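Local coordinates for protein acid phosphatase (Bacillus anthracis, PDB 2I33) that catalyses the hydrolysis of phosphate monoesters as a class C acid phosphatase of the HAD superfamily, with a magnesium ion bound in its active site, at residues 14-19 with 238-243; 36-41 with 213-217; 44-49 with 109-113; 91-95 with 126-130; 118-122 with 142-146. All coordinates share one frame; numbering follows the deposited sequence.

Contact 1 of 5, residues 14-19 with 238-243; sequences VKLTDQ and KDKIRH
The Arg242 guanidinium meets residues 14-19 with a face and an edge: CD2 of Leu16 lies over one face, 3.7 Å above the plane and offset toward the rim, while the amide of Gln19 stands at the edge. The contact ties the N-terminal end of the modelled chain to helix 235-244, near its C-terminal end, at the periphery of a HAD-type fold. Arg242 NH1 gives Gln19 OE1 a nearly straight hydrogen bond of 2.9 Å. This partner lies in the guanidinium plane, yet the donor stands above the carbonyl plane of the amide, the two flat groups being turned 50° apart. The other end of the amide is used as well: Gln19 NE2 donates to Asp239 OD1 at 2.8 Å, on its anti side and well out of the carboxylate plane. Glutamine suits this place because one side chain can accept from a cation and donate to an anion a single helical turn apart. Its extended chain beyond CG spans the gap. Arg242 NH2 turns elsewhere, to a salt bridge with Glu223. Leu16 CD1 packs against Lys238 CD at 3.7 Å; Val14 CG2 packs near Asp239 CB, and its CG1 lies by the carboxylate. Leu21 of the second subunit packs on Gln19 and His243. Within the helix, His243 ND1 donates to Asp239 O at 2.8 Å, from the opposite face of that carbonyl to His243 N.

Contact 2 of 5, residues 36-41 with 213-217; sequences LYYQGY and IFPNP
Phe214 packs against Tyr37 just after the end of strand 211-213, where a water donates to both Ile213 O and Leu36 O, 2.8 Å from each. The Phe214 ring fills the centre of the contact, inserted among Tyr37, Gly40 and Tyr41. Against Tyr37 the planes are almost parallel, at 11°, but slid apart so that the rings barely overlap; Phe214 CD1 lies over the tyrosine face, 3.3 Å from Tyr37 CD2. The tip of the phenylalanine, CZ, sits over the centre of the Tyr41 ring at 3.5 Å from CE2, with the two planes oblique. Gly40, having no side chain, lets Phe214 CE1 come to 3.7 Å from its CA. In this HAD-type fold the aromatic cluster joins helix 31-54 to the loop leaving the outermost strand of the sheet within this chain, beside the probable HAD-type DxDx(T/V) motif, which contains the magnesium ligands Asp65 and Asp67: Tyr37 OH and Tyr41 OH bond to the backbone oxygens of Glu68 and Thr69. Pro215 comes next, a compact, rigid ring whose CG lies 3.8 Å from Leu36 CB and whose CD lies 3.8 Å from Tyr37 CE1. Beyond it, Asn216 turns its ND2 to Asp180, a ligand of the magnesium ion.

Contact 3 of 5, residues 44-49 with 109-113; sequences GQLKLD and FLKYT
With CG opposite the backbone N in both residues, the side chains of Gln45 and Tyr112 reach across between two helices until amide and ring lie stacked, 9° from parallel. Gln45 NE2 is centred over one face of the ring, 3.5 Å from Tyr112 CD1. Glutamine suits this flank, since a flat amide can lie on an aromatic face in a place that is only partly buried. At the far end of the same ring, Tyr112 OH donates to Asp49 OD1 in a short bond of 2.5 Å that uses the syn lone pair, with the carboxylate plane turned 65° from the ring. Asp49 lies one turn beyond Gln45, so successive turns of one helix hold the face and the hydroxyl of one tyrosine. The deeper side is lined mainly by Leu48, Phe109 and Thr113. Leu48 CD2 lies 4.2 Å from both Phe109 CE1 and Tyr112 CD2, and this methyl also touches the Thr113 hydroxyl. Thr113 is suited to this buried site because its hydroxyl is satisfied within the helix, OG1 donating to Phe109 O at 2.9 Å. Helices 31-54 and 106-115 run nearly parallel here, their local axes 10.8 Å apart and 11° from alignment, and pack side by side on the parallel sheet: Leu48, Phe109 and Thr113 rest on Ile62 of strand 59-64, and Leu48 also touches strand 172-179.

Contact 4 of 5, residues 91-95 with 126-130; sequences WDDWI and RKTNQ
Asp92 OD1 is approached by three groups: Lys127 NZ through a weak bond, a water that also bridges to NZ, and Gln130 NE2, 2.8 Å from OD1, with amide and carboxylate planes nearly perpendicular. Both oxygens of the carboxylate thus receive the lysine, for NZ forms a salt bridge with Asp92 OD2 at 2.9 Å, met on the syn side. A bend in the lysine chain at chi3, -80°, turns its ammonium group back toward the acid. Lys127 N donates to Gln130 OE1 at 3.0 Å, and a second water links that oxygen to Trp91 NE1. Glutamine suits the position just before helix 131-141: OE1 accepts from backbone and water, while NE2 donates to a water that reaches Asp92 O. Next to this polar layer is Ile95. Its CD1 is centred over a face of the Arg126 guanidinium, 3.2 Å from CZ, and its CG2 packs on Gln130 CB at 3.9 Å. Isoleucine provides two apolar branches for these two neighbours. The contact joins helix 91-97, which lies in the chain between strands 59-64 and 119-125, to the loop after the latter. The Ile95 methyl packs on the guanidinium face, where no N-H points. Bonds from NH2 to Asp67, a magnesium ligand, and from NH1 to Thr134 fix the group's rotation, and its positive charge probably helps to balance the acidic residues round the magnesium ion.

Contact 5 of 5, residues 118-122 with 142-146; sequences VDIYY and GAPQA
The close-fitting part of this contact lies around Tyr122 and Ile120. Tyr122 OH donates to Pro144 O at 2.7 Å, in the carbonyl plane and on a lone pair. The carbonyl oxygens of Pro144 and Gln145 both stand at the ring edge, and Ala143 CB lies 3.5 Å from Tyr122 OH. Tyrosine suits the site because its long ring crosses the buried interior while its tip satisfies a backbone acceptor. Ile120 adds apolar packing, CD1 meeting Pro144 CG at 3.6 Å. Equally tight is the grip of Gln145, which crosses Ile120 at about a right angle: its chain, extended beyond CG, carries OE1 to Ile120 N for a 2.7 Å hydrogen bond, so a side-chain amide meets a strand N-H near the beginning of the strand. These pieces belong to a beta-alpha-beta crossover of the Rossmann-like HAD core: strand 119-125 leads into helix 131-141, and the loop at residues 142-146 brings the chain back toward strand 151-154. Gly142 ends the helix in a Schellman motif, its positive phi of 80° being easily adopted by a glycine. The slacker side lies round the rest of the Gln145 amide, where NE2 stays 3.7 Å from Val118 O, and Asp119 OD1 is 3.9 Å from Gln145 OE1. The carboxylate of Asp119 has its polar partners elsewhere, OD2 bonding to His172 and forming a salt bridge with Lys59.

Overall arrangement
Contacts 2 and 3 share helix 31-54 and are continuous, Tyr41 CD1 lying 3.5 Å from Phe109 CD2. Contact 3 in turn meets contact 5, where Leu110 CB packs on Pro144 CD at 3.5 Å, so these three form one chain of packing along the parallel sheet. Contacts 2 and 4 lie on opposite sides of the chain's centre, 23 Å apart between centres, yet both approach the magnesium site: the side chain of Tyr37 is about 7 Å from the ion and that of Arg126 about 9 Å. Contact 1 encloses all the others along the sequence but is peripheral, its centre 39 Å from that of contact 3. Contacts 1 to 4 all reach the second subunit, contact 4 through Trp94 alone, whereas no other chain touches contact 5.

Contact 1 of 5, residues 14-19 with 238-243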
# COMPACT_ATOMS: atom_id res chain seq x y z
N VAL A 14 -5.19 -2.72 28.50
CA VAL A 14 -4.69 -2.59 27.10
C VAL A 14 -5.26 -1.35 26.41
O VAL A 14 -6.45 -1.04 26.52
CB VAL A 14 -4.99 -3.87 26.23
CG1 VAL A 14 -4.74 -5.15 27.06
CG2 VAL A 14 -6.41 -3.86 25.63
N LYS A 15 -4.39 -0.65 25.70
CA LYS A 15 -4.78 0.51 24.91
C LYS A 15 -4.67 0.13 23.44
O LYS A 15 -3.59 0.22 22.84
CB LYS A 15 -3.87 1.70 25.24
N LEU A 16 -5.80 -0.29 22.85
CA LEU A 16 -5.84 -0.71 21.47
C LEU A 16 -5.29 0.36 20.55
O LEU A 16 -4.64 0.05 19.57
CB LEU A 16 -7.27 -1.01 20.98
CG LEU A 16 -7.98 -2.24 21.52
CD1 LEU A 16 -9.34 -2.33 20.84
CD2 LEU A 16 -7.14 -3.51 21.30
N THR A 17 -5.57 1.62 20.85
CA THR A 17 -5.19 2.69 19.93
C THR A 17 -3.67 2.81 19.73
O THR A 17 -3.22 3.24 18.66
CB THR A 17 -5.73 4.07 20.34
OG1 THR A 17 -5.51 4.26 21.73
CG2 THR A 17 -7.22 4.17 20.00
N ASP A 18 -2.90 2.37 20.72
CA ASP A 18 -1.45 2.42 20.60
C ASP A 18 -1.00 1.44 19.52
O ASP A 18 -0.00 1.67 18.85
CB ASP A 18 -0.75 2.07 21.91
CG ASP A 18 -0.71 3.24 22.91
OD1 ASP A 18 -1.12 4.36 22.54
OD2 ASP A 18 -0.22 3.00 24.04
N GLN A 19 -1.75 0.37 19.36
CA GLN A 19 -1.40 -0.64 18.34
C GLN A 19 -1.51 -0.14 16.90
O GLN A 19 -0.97 -0.78 15.97
CB GLN A 19 -2.25 -1.89 18.56
CG GLN A 19 -1.96 -2.54 19.90
CD GLN A 19 -2.84 -3.73 20.18
OE1 GLN A 19 -3.59 -4.14 19.31
NE2 GLN A 19 -2.72 -4.31 21.37
N LYS A 238 -10.69 -7.88 21.31
CA LYS A 238 -10.03 -7.45 20.08
C LYS A 238 -8.52 -7.64 20.18
O LYS A 238 -7.88 -8.08 19.23
CB LYS A 238 -10.32 -5.97 19.75
CG LYS A 238 -11.76 -5.71 19.36
CD LYS A 238 -12.02 -4.24 19.09
CE LYS A 238 -13.51 -3.99 18.91
NZ LYS A 238 -13.85 -2.54 18.92
N ASP A 239 -7.98 -7.32 21.36
CA ASP A 239 -6.55 -7.43 21.60
C ASP A 239 -6.07 -8.88 21.41
O ASP A 239 -5.05 -9.12 20.76
CB ASP A 239 -6.22 -6.92 23.01
CG ASP A 239 -4.74 -6.97 23.31
OD1 ASP A 239 -3.95 -6.52 22.47
OD2 ASP A 239 -4.38 -7.47 24.40
N LYS A 240 -6.81 -9.83 21.96
CA LYS A 240 -6.45 -11.24 21.80
C LYS A 240 -6.53 -11.69 20.34
O LYS A 240 -5.66 -12.43 19.86
CB LYS A 240 -7.34 -12.13 22.66
CG LYS A 240 -7.05 -13.60 22.50
CD LYS A 240 -7.86 -14.43 23.47
CE LYS A 240 -7.67 -15.93 23.24
NZ LYS A 240 -6.22 -16.32 23.26
N ILE A 241 -7.58 -11.26 19.66
CA ILE A 241 -7.77 -11.61 18.25
C ILE A 241 -6.63 -11.07 17.44
O ILE A 241 -6.10 -11.76 16.57
CB ILE A 241 -9.09 -11.05 17.71
CG1 ILE A 241 -10.28 -11.79 18.36
CG2 ILE A 241 -9.17 -11.18 16.21
CD1 ILE A 241 -11.62 -11.16 18.06
N ARG A 242 -6.28 -9.82 17.69
CA ARG A 242 -5.20 -9.20 16.94
C ARG A 242 -3.93 -10.02 17.12
O ARG A 242 -3.28 -10.38 16.16
CB ARG A 242 -4.98 -7.76 17.39
CG ARG A 242 -6.09 -6.83 17.01
CD ARG A 242 -5.87 -5.47 17.64
NE ARG A 242 -6.81 -4.48 17.12
CZ ARG A 242 -6.67 -3.16 17.29
NH1 ARG A 242 -5.63 -2.67 17.96
NH2 ARG A 242 -7.57 -2.33 16.79
N HIS A 243 -3.60 -10.35 18.37
CA HIS A 243 -2.40 -11.15 18.62
C HIS A 243 -2.47 -12.56 18.02
O HIS A 243 -1.49 -13.06 17.45
CB HIS A 243 -2.14 -11.24 20.11
CG HIS A 243 -1.51 -10.01 20.67
ND1 HIS A 243 -2.24 -8.90 21.03
CD2 HIS A 243 -0.21 -9.71 20.92
CE1 HIS A 243 -1.42 -7.97 21.51
NE2 HIS A 243 -0.18 -8.44 21.45

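Contact 2 of 5, residues 36-41 with 213-217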
# COMPACT_ATOMS: atom_id res chain seq x y z
N LEU A 36 2.39 5.34 -3.48
CA LEU A 36 1.39 4.35 -3.78
C LEU A 36 0.10 5.00 -4.28
O LEU A 36 -0.57 4.46 -5.14
CB LEU A 36 1.08 3.50 -2.57
CG LEU A 36 2.18 2.46 -2.35
CD1 LEU A 36 2.35 2.11 -0.87
CD2 LEU A 36 1.93 1.23 -3.12
N TYR A 37 -0.25 6.16 -3.74
CA TYR A 37 -1.40 6.91 -4.23
C TYR A 37 -1.12 7.42 -5.65
O TYR A 37 -1.95 7.26 -6.52
CB TYR A 37 -1.80 8.02 -3.27
CG TYR A 37 -2.70 7.46 -2.19
CD1 TYR A 37 -2.15 6.87 -1.07
CD2 TYR A 37 -4.07 7.43 -2.32
CE1 TYR A 37 -2.95 6.30 -0.08
CE2 TYR A 37 -4.87 6.84 -1.34
CZ TYR A 37 -4.31 6.28 -0.23
OH TYR A 37 -5.10 5.73 0.75
N TYR A 38 0.04 7.97 -5.89
CA TYR A 38 0.34 8.37 -7.29
C TYR A 38 0.33 7.15 -8.21
O TYR A 38 -0.14 7.23 -9.36
CB TYR A 38 1.67 9.07 -7.37
CG TYR A 38 1.65 10.44 -6.80
CD1 TYR A 38 0.77 11.41 -7.30
CD2 TYR A 38 2.55 10.83 -5.83
CE1 TYR A 38 0.77 12.72 -6.79
CE2 TYR A 38 2.57 12.13 -5.33
CZ TYR A 38 1.67 13.06 -5.80
OH TYR A 38 1.68 14.36 -5.31
N GLN A 39 0.89 6.04 -7.77
CA GLN A 39 0.95 4.87 -8.62
C GLN A 39 -0.46 4.41 -8.98
O GLN A 39 -0.76 4.09 -10.13
CB GLN A 39 1.62 3.71 -7.89
CG GLN A 39 1.63 2.41 -8.65
CD GLN A 39 2.70 1.47 -8.13
OE1 GLN A 39 3.88 1.62 -8.46
NE2 GLN A 39 2.31 0.54 -7.21
N GLY A 40 -1.33 4.41 -7.98
CA GLY A 40 -2.71 4.00 -8.20
C GLY A 40 -3.40 4.94 -9.19
O GLY A 40 -4.01 4.51 -10.19
N TYR A 41 -3.28 6.23 -8.96
CA TYR A 41 -3.93 7.19 -9.86
C TYR A 41 -3.29 7.24 -11.23
O TYR A 41 -4.00 7.42 -12.24
CB TYR A 41 -4.09 8.56 -9.20
CG TYR A 41 -5.22 8.57 -8.18
CD1 TYR A 41 -6.54 8.37 -8.58
CD2 TYR A 41 -4.95 8.73 -6.81
CE1 TYR A 41 -7.55 8.36 -7.66
CE2 TYR A 41 -5.98 8.72 -5.88
CZ TYR A 41 -7.27 8.52 -6.32
OH TYR A 41 -8.32 8.50 -5.43
N ILE A 213 -6.41 -0.23 -6.30
CA ILE A 213 -6.37 -0.30 -4.84
C ILE A 213 -5.32 0.62 -4.26
O ILE A 213 -4.27 0.82 -4.87
CB ILE A 213 -6.17 -1.76 -4.37
CG1 ILE A 213 -6.26 -1.85 -2.84
CG2 ILE A 213 -4.92 -2.37 -4.96
CD1 ILE A 213 -6.75 -3.12 -2.36
N PHE A 214 -5.66 1.19 -3.09
CA PHE A 214 -4.82 2.08 -2.31
C PHE A 214 -4.55 1.49 -0.92
O PHE A 214 -5.36 0.76 -0.37
CB PHE A 214 -5.47 3.44 -2.19
CG PHE A 214 -5.63 4.10 -3.52
CD1 PHE A 214 -4.56 4.70 -4.11
CD2 PHE A 214 -6.81 4.09 -4.20
CE1 PHE A 214 -4.63 5.29 -5.37
CE2 PHE A 214 -6.92 4.68 -5.44
CZ PHE A 214 -5.81 5.27 -6.03
N PRO A 215 -3.40 1.84 -0.36
CA PRO A 215 -3.02 1.23 0.94
C PRO A 215 -3.60 1.91 2.16
O PRO A 215 -3.36 3.09 2.40
CB PRO A 215 -1.50 1.39 0.93
CG PRO A 215 -1.32 2.73 0.21
CD PRO A 215 -2.30 2.65 -0.93
N ASN A 216 -4.28 1.14 2.99
CA ASN A 216 -4.83 1.64 4.24
C ASN A 216 -4.65 0.60 5.35
O ASN A 216 -5.52 -0.22 5.63
CB ASN A 216 -6.30 1.98 4.10
CG ASN A 216 -6.89 2.47 5.40
OD1 ASN A 216 -6.14 2.60 6.40
ND2 ASN A 216 -8.19 2.75 5.41
N PRO A 217 -3.50 0.66 6.01
CA PRO A 217 -3.24 -0.23 7.14
C PRO A 217 -3.81 0.25 8.46
O PRO A 217 -3.51 -0.36 9.49
CB PRO A 217 -1.71 -0.23 7.22
CG PRO A 217 -1.37 1.13 6.78
CD PRO A 217 -2.33 1.52 5.72
O HOH W 1 -1.74 1.97 -4.51

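Contact 3 of 5, residues 44-49 with 109-113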
# COMPACT_ATOMS: atom_id res chain seq x y z
N GLY A 44 -4.61 4.19 -12.86
CA GLY A 44 -6.01 4.44 -13.18
C GLY A 44 -6.17 5.31 -14.43
O GLY A 44 -7.03 5.07 -15.29
N GLN A 45 -5.34 6.33 -14.57
CA GLN A 45 -5.42 7.17 -15.76
C GLN A 45 -5.11 6.40 -17.05
O GLN A 45 -5.80 6.54 -18.06
CB GLN A 45 -4.54 8.39 -15.62
CG GLN A 45 -4.79 9.38 -16.72
CD GLN A 45 -4.37 10.78 -16.37
OE1 GLN A 45 -4.51 11.21 -15.21
NE2 GLN A 45 -3.90 11.51 -17.37
N LEU A 46 -4.08 5.58 -17.00
CA LEU A 46 -3.68 4.75 -18.12
C LEU A 46 -4.83 3.83 -18.50
O LEU A 46 -5.18 3.70 -19.66
CB LEU A 46 -2.49 3.90 -17.73
CG LEU A 46 -1.98 2.90 -18.76
CD1 LEU A 46 -1.16 3.60 -19.78
CD2 LEU A 46 -1.13 1.86 -18.02
N LYS A 47 -5.43 3.21 -17.50
CA LYS A 47 -6.51 2.29 -17.76
C LYS A 47 -7.77 3.01 -18.20
O LYS A 47 -8.54 2.47 -18.99
CB LYS A 47 -6.74 1.42 -16.54
CG LYS A 47 -5.55 0.52 -16.22
CD LYS A 47 -5.34 -0.55 -17.27
CE LYS A 47 -4.15 -1.46 -16.97
NZ LYS A 47 -3.91 -2.41 -18.08
N LEU A 48 -7.97 4.23 -17.72
CA LEU A 48 -9.10 5.03 -18.19
C LEU A 48 -8.96 5.29 -19.69
O LEU A 48 -9.86 5.06 -20.46
CB LEU A 48 -9.20 6.35 -17.44
CG LEU A 48 -10.36 7.23 -17.87
CD1 LEU A 48 -11.70 6.53 -17.69
CD2 LEU A 48 -10.35 8.57 -17.14
N ASP A 49 -7.79 5.75 -20.12
CA ASP A 49 -7.57 5.98 -21.53
C ASP A 49 -7.79 4.73 -22.38
O ASP A 49 -8.37 4.79 -23.45
CB ASP A 49 -6.16 6.47 -21.76
CG ASP A 49 -5.96 7.91 -21.32
OD1 ASP A 49 -6.96 8.65 -21.15
OD2 ASP A 49 -4.79 8.30 -21.22
N PHE A 109 -6.36 13.47 -11.22
CA PHE A 109 -6.95 12.37 -11.95
C PHE A 109 -8.43 12.62 -12.16
O PHE A 109 -8.99 12.41 -13.25
CB PHE A 109 -6.74 11.03 -11.25
CG PHE A 109 -7.59 9.95 -11.80
CD1 PHE A 109 -7.34 9.39 -13.04
CD2 PHE A 109 -8.72 9.52 -11.10
CE1 PHE A 109 -8.17 8.43 -13.56
CE2 PHE A 109 -9.58 8.57 -11.65
CZ PHE A 109 -9.30 8.02 -12.86
N LEU A 110 -9.08 13.12 -11.12
CA LEU A 110 -10.50 13.37 -11.26
C LEU A 110 -10.78 14.51 -12.26
O LEU A 110 -11.73 14.44 -13.03
CB LEU A 110 -11.12 13.72 -9.91
CG LEU A 110 -11.08 12.58 -8.90
CD1 LEU A 110 -11.42 13.09 -7.52
CD2 LEU A 110 -12.02 11.48 -9.33
N LYS A 111 -9.98 15.57 -12.24
CA LYS A 111 -10.12 16.63 -13.21
C LYS A 111 -9.85 16.12 -14.63
O LYS A 111 -10.50 16.56 -15.57
CB LYS A 111 -9.22 17.81 -12.89
CG LYS A 111 -9.59 18.53 -11.60
CD LYS A 111 -10.96 19.14 -11.60
CE LYS A 111 -11.03 20.42 -12.40
NZ LYS A 111 -12.44 20.88 -12.50
N TYR A 112 -8.89 15.20 -14.78
CA TYR A 112 -8.65 14.59 -16.09
C TYR A 112 -9.86 13.80 -16.58
O TYR A 112 -10.33 13.95 -17.70
CB TYR A 112 -7.46 13.66 -16.02
CG TYR A 112 -7.18 12.98 -17.34
CD1 TYR A 112 -6.52 13.64 -18.36
CD2 TYR A 112 -7.57 11.66 -17.56
CE1 TYR A 112 -6.26 13.02 -19.57
CE2 TYR A 112 -7.32 11.04 -18.77
CZ TYR A 112 -6.65 11.71 -19.76
OH TYR A 112 -6.37 11.10 -20.97
N THR A 113 -10.36 12.97 -15.68
CA THR A 113 -11.54 12.18 -15.94
C THR A 113 -12.69 13.08 -16.39
O THR A 113 -13.34 12.81 -17.41
CB THR A 113 -11.90 11.38 -14.68
OG1 THR A 113 -10.82 10.49 -14.36
CG2 THR A 113 -13.14 10.59 -14.92

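Contact 4 of 5, residues 91-95 with 126-130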
# COMPACT_ATOMS: atom_id res chain seq x y z
N TRP A 91 -15.76 11.02 15.32
CA TRP A 91 -15.72 10.89 13.88
C TRP A 91 -16.67 11.89 13.23
O TRP A 91 -16.31 12.58 12.27
CB TRP A 91 -16.06 9.47 13.47
CG TRP A 91 -16.14 9.28 12.02
CD1 TRP A 91 -17.25 9.08 11.28
CD2 TRP A 91 -15.04 9.26 11.11
NE1 TRP A 91 -16.92 8.96 9.94
CE2 TRP A 91 -15.56 9.07 9.81
CE3 TRP A 91 -13.66 9.41 11.26
CZ2 TRP A 91 -14.74 9.01 8.68
CZ3 TRP A 91 -12.87 9.33 10.15
CH2 TRP A 91 -13.40 9.14 8.87
N ASP A 92 -17.89 11.98 13.73
CA ASP A 92 -18.84 12.94 13.16
C ASP A 92 -18.34 14.37 13.30
O ASP A 92 -18.53 15.18 12.38
CB ASP A 92 -20.20 12.80 13.80
CG ASP A 92 -20.91 11.51 13.37
OD1 ASP A 92 -20.33 10.80 12.51
OD2 ASP A 92 -22.02 11.27 13.91
N ASP A 93 -17.72 14.67 14.44
CA ASP A 93 -17.10 15.99 14.64
C ASP A 93 -16.08 16.27 13.53
O ASP A 93 -16.08 17.34 12.91
CB ASP A 93 -16.41 16.09 16.01
CG ASP A 93 -17.39 16.21 17.18
OD1 ASP A 93 -18.63 16.30 16.99
OD2 ASP A 93 -16.89 16.28 18.33
N TRP A 94 -15.24 15.29 13.28
CA TRP A 94 -14.25 15.36 12.21
C TRP A 94 -14.92 15.57 10.84
O TRP A 94 -14.54 16.49 10.08
CB TRP A 94 -13.44 14.08 12.20
CG TRP A 94 -12.62 13.90 10.98
CD1 TRP A 94 -12.79 12.98 10.01
CD2 TRP A 94 -11.53 14.73 10.55
NE1 TRP A 94 -11.85 13.13 9.01
CE2 TRP A 94 -11.09 14.23 9.30
CE3 TRP A 94 -10.91 15.86 11.07
CZ2 TRP A 94 -10.01 14.80 8.61
CZ3 TRP A 94 -9.86 16.42 10.37
CH2 TRP A 94 -9.43 15.90 9.16
N ILE A 95 -15.89 14.74 10.51
CA ILE A 95 -16.58 14.90 9.22
C ILE A 95 -17.18 16.30 9.07
O ILE A 95 -17.07 16.92 8.00
CB ILE A 95 -17.67 13.84 9.08
CG1 ILE A 95 -17.02 12.46 8.95
CG2 ILE A 95 -18.59 14.17 7.88
CD1 ILE A 95 -16.27 12.18 7.69
N ARG A 126 -19.67 6.98 4.28
CA ARG A 126 -20.23 8.09 5.04
C ARG A 126 -21.75 7.98 5.00
O ARG A 126 -22.34 7.41 4.06
CB ARG A 126 -19.79 9.42 4.45
CG ARG A 126 -18.33 9.71 4.66
CD ARG A 126 -17.87 10.83 3.81
NE ARG A 126 -16.50 11.14 4.18
CZ ARG A 126 -16.05 12.34 4.52
NH1 ARG A 126 -16.83 13.40 4.51
NH2 ARG A 126 -14.79 12.46 4.92
N LYS A 127 -22.37 8.49 6.05
CA LYS A 127 -23.80 8.42 6.22
C LYS A 127 -24.46 9.46 5.32
O LYS A 127 -23.94 10.54 5.10
CB LYS A 127 -24.16 8.67 7.68
CG LYS A 127 -23.49 7.68 8.66
CD LYS A 127 -23.83 7.99 10.12
CE LYS A 127 -22.99 9.14 10.67
NZ LYS A 127 -23.14 9.32 12.15
N THR A 128 -25.65 9.15 4.82
CA THR A 128 -26.38 10.11 4.00
C THR A 128 -26.59 11.47 4.69
O THR A 128 -26.65 12.50 4.02
CB THR A 128 -27.71 9.51 3.56
OG1 THR A 128 -28.33 8.89 4.69
CG2 THR A 128 -27.47 8.50 2.47
N ASN A 129 -26.66 11.48 6.02
CA ASN A 129 -26.81 12.75 6.75
C ASN A 129 -25.52 13.56 6.88
O ASN A 129 -25.49 14.65 7.45
CB ASN A 129 -27.49 12.55 8.12
CG ASN A 129 -26.62 11.79 9.12
OD1 ASN A 129 -25.43 11.59 8.91
ND2 ASN A 129 -27.24 11.36 10.22
N GLN A 130 -24.45 13.02 6.30
CA GLN A 130 -23.17 13.71 6.22
C GLN A 130 -22.95 14.21 4.80
O GLN A 130 -21.86 14.63 4.47
CB GLN A 130 -22.05 12.77 6.66
CG GLN A 130 -22.22 12.38 8.11
CD GLN A 130 -21.26 11.33 8.57
OE1 GLN A 130 -20.97 10.37 7.87
NE2 GLN A 130 -20.78 11.48 9.81
O HOH W 2 -19.12 8.53 8.38
O HOH W 3 -21.20 14.22 10.90
O HOH W 4 -20.49 7.92 12.57
O HOH W 5 -16.61 16.18 5.40

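Contact 5 of 5, residues 118-122 with 142-146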
# COMPACT_ATOMS: atom_id res chain seq x y z
N VAL A 118 -16.13 11.86 -18.71
CA VAL A 118 -16.45 10.66 -17.97
C VAL A 118 -17.08 11.08 -16.64
O VAL A 118 -16.53 11.89 -15.89
CB VAL A 118 -15.19 9.79 -17.74
CG1 VAL A 118 -15.46 8.62 -16.78
CG2 VAL A 118 -14.62 9.30 -19.07
N ASP A 119 -18.22 10.48 -16.34
CA ASP A 119 -18.88 10.71 -15.07
C ASP A 119 -18.15 10.05 -13.90
O ASP A 119 -17.61 8.96 -14.02
CB ASP A 119 -20.34 10.23 -15.10
CG ASP A 119 -21.27 11.20 -15.83
OD1 ASP A 119 -21.00 12.42 -15.75
OD2 ASP A 119 -22.27 10.73 -16.44
N ILE A 120 -18.15 10.75 -12.78
CA ILE A 120 -17.53 10.28 -11.55
C ILE A 120 -18.60 10.02 -10.53
O ILE A 120 -19.47 10.86 -10.30
CB ILE A 120 -16.58 11.35 -11.01
CG1 ILE A 120 -15.48 11.62 -12.06
CG2 ILE A 120 -16.01 10.97 -9.65
CD1 ILE A 120 -14.77 12.92 -11.85
N TYR A 121 -18.55 8.85 -9.89
CA TYR A 121 -19.41 8.54 -8.75
C TYR A 121 -18.57 8.25 -7.54
O TYR A 121 -17.70 7.40 -7.58
CB TYR A 121 -20.35 7.40 -9.04
CG TYR A 121 -21.26 7.90 -10.12
CD1 TYR A 121 -22.35 8.68 -9.80
CD2 TYR A 121 -20.96 7.69 -11.46
CE1 TYR A 121 -23.16 9.20 -10.80
CE2 TYR A 121 -21.73 8.19 -12.44
CZ TYR A 121 -22.83 8.95 -12.13
OH TYR A 121 -23.61 9.44 -13.15
N TYR A 122 -18.81 9.03 -6.51
CA TYR A 122 -18.16 8.83 -5.22
C TYR A 122 -19.10 7.97 -4.39
O TYR A 122 -20.08 8.46 -3.84
CB TYR A 122 -17.91 10.15 -4.50
CG TYR A 122 -17.14 11.17 -5.32
CD1 TYR A 122 -15.78 11.10 -5.44
CD2 TYR A 122 -17.81 12.21 -5.98
CE1 TYR A 122 -15.08 12.03 -6.16
CE2 TYR A 122 -17.11 13.13 -6.71
CZ TYR A 122 -15.74 13.04 -6.80
OH TYR A 122 -15.04 13.96 -7.52
N GLY A 142 -11.59 20.73 -4.27
CA GLY A 142 -11.71 20.93 -5.72
C GLY A 142 -12.05 19.67 -6.50
O GLY A 142 -11.75 19.57 -7.70
N ALA A 143 -12.71 18.72 -5.84
CA ALA A 143 -13.13 17.50 -6.51
C ALA A 143 -14.28 17.85 -7.44
O ALA A 143 -15.20 18.59 -7.04
CB ALA A 143 -13.57 16.46 -5.48
N PRO A 144 -14.24 17.36 -8.68
CA PRO A 144 -15.35 17.63 -9.59
C PRO A 144 -16.62 16.88 -9.23
O PRO A 144 -16.59 15.89 -8.50
CB PRO A 144 -14.85 17.14 -10.94
CG PRO A 144 -13.80 16.21 -10.67
CD PRO A 144 -13.21 16.53 -9.32
N GLN A 145 -17.72 17.37 -9.78
CA GLN A 145 -19.00 16.69 -9.63
C GLN A 145 -19.32 16.45 -8.16
O GLN A 145 -19.77 15.37 -7.80
CB GLN A 145 -18.99 15.39 -10.48
CG GLN A 145 -18.98 15.66 -12.01
CD GLN A 145 -18.50 14.47 -12.85
OE1 GLN A 145 -18.86 13.33 -12.58
NE2 GLN A 145 -17.69 14.74 -13.88
N ALA A 146 -19.09 17.45 -7.31
CA ALA A 146 -19.33 17.35 -5.86
C ALA A 146 -20.79 17.68 -5.54
O ALA A 146 -21.09 18.68 -4.87
CB ALA A 146 -18.39 18.26 -5.07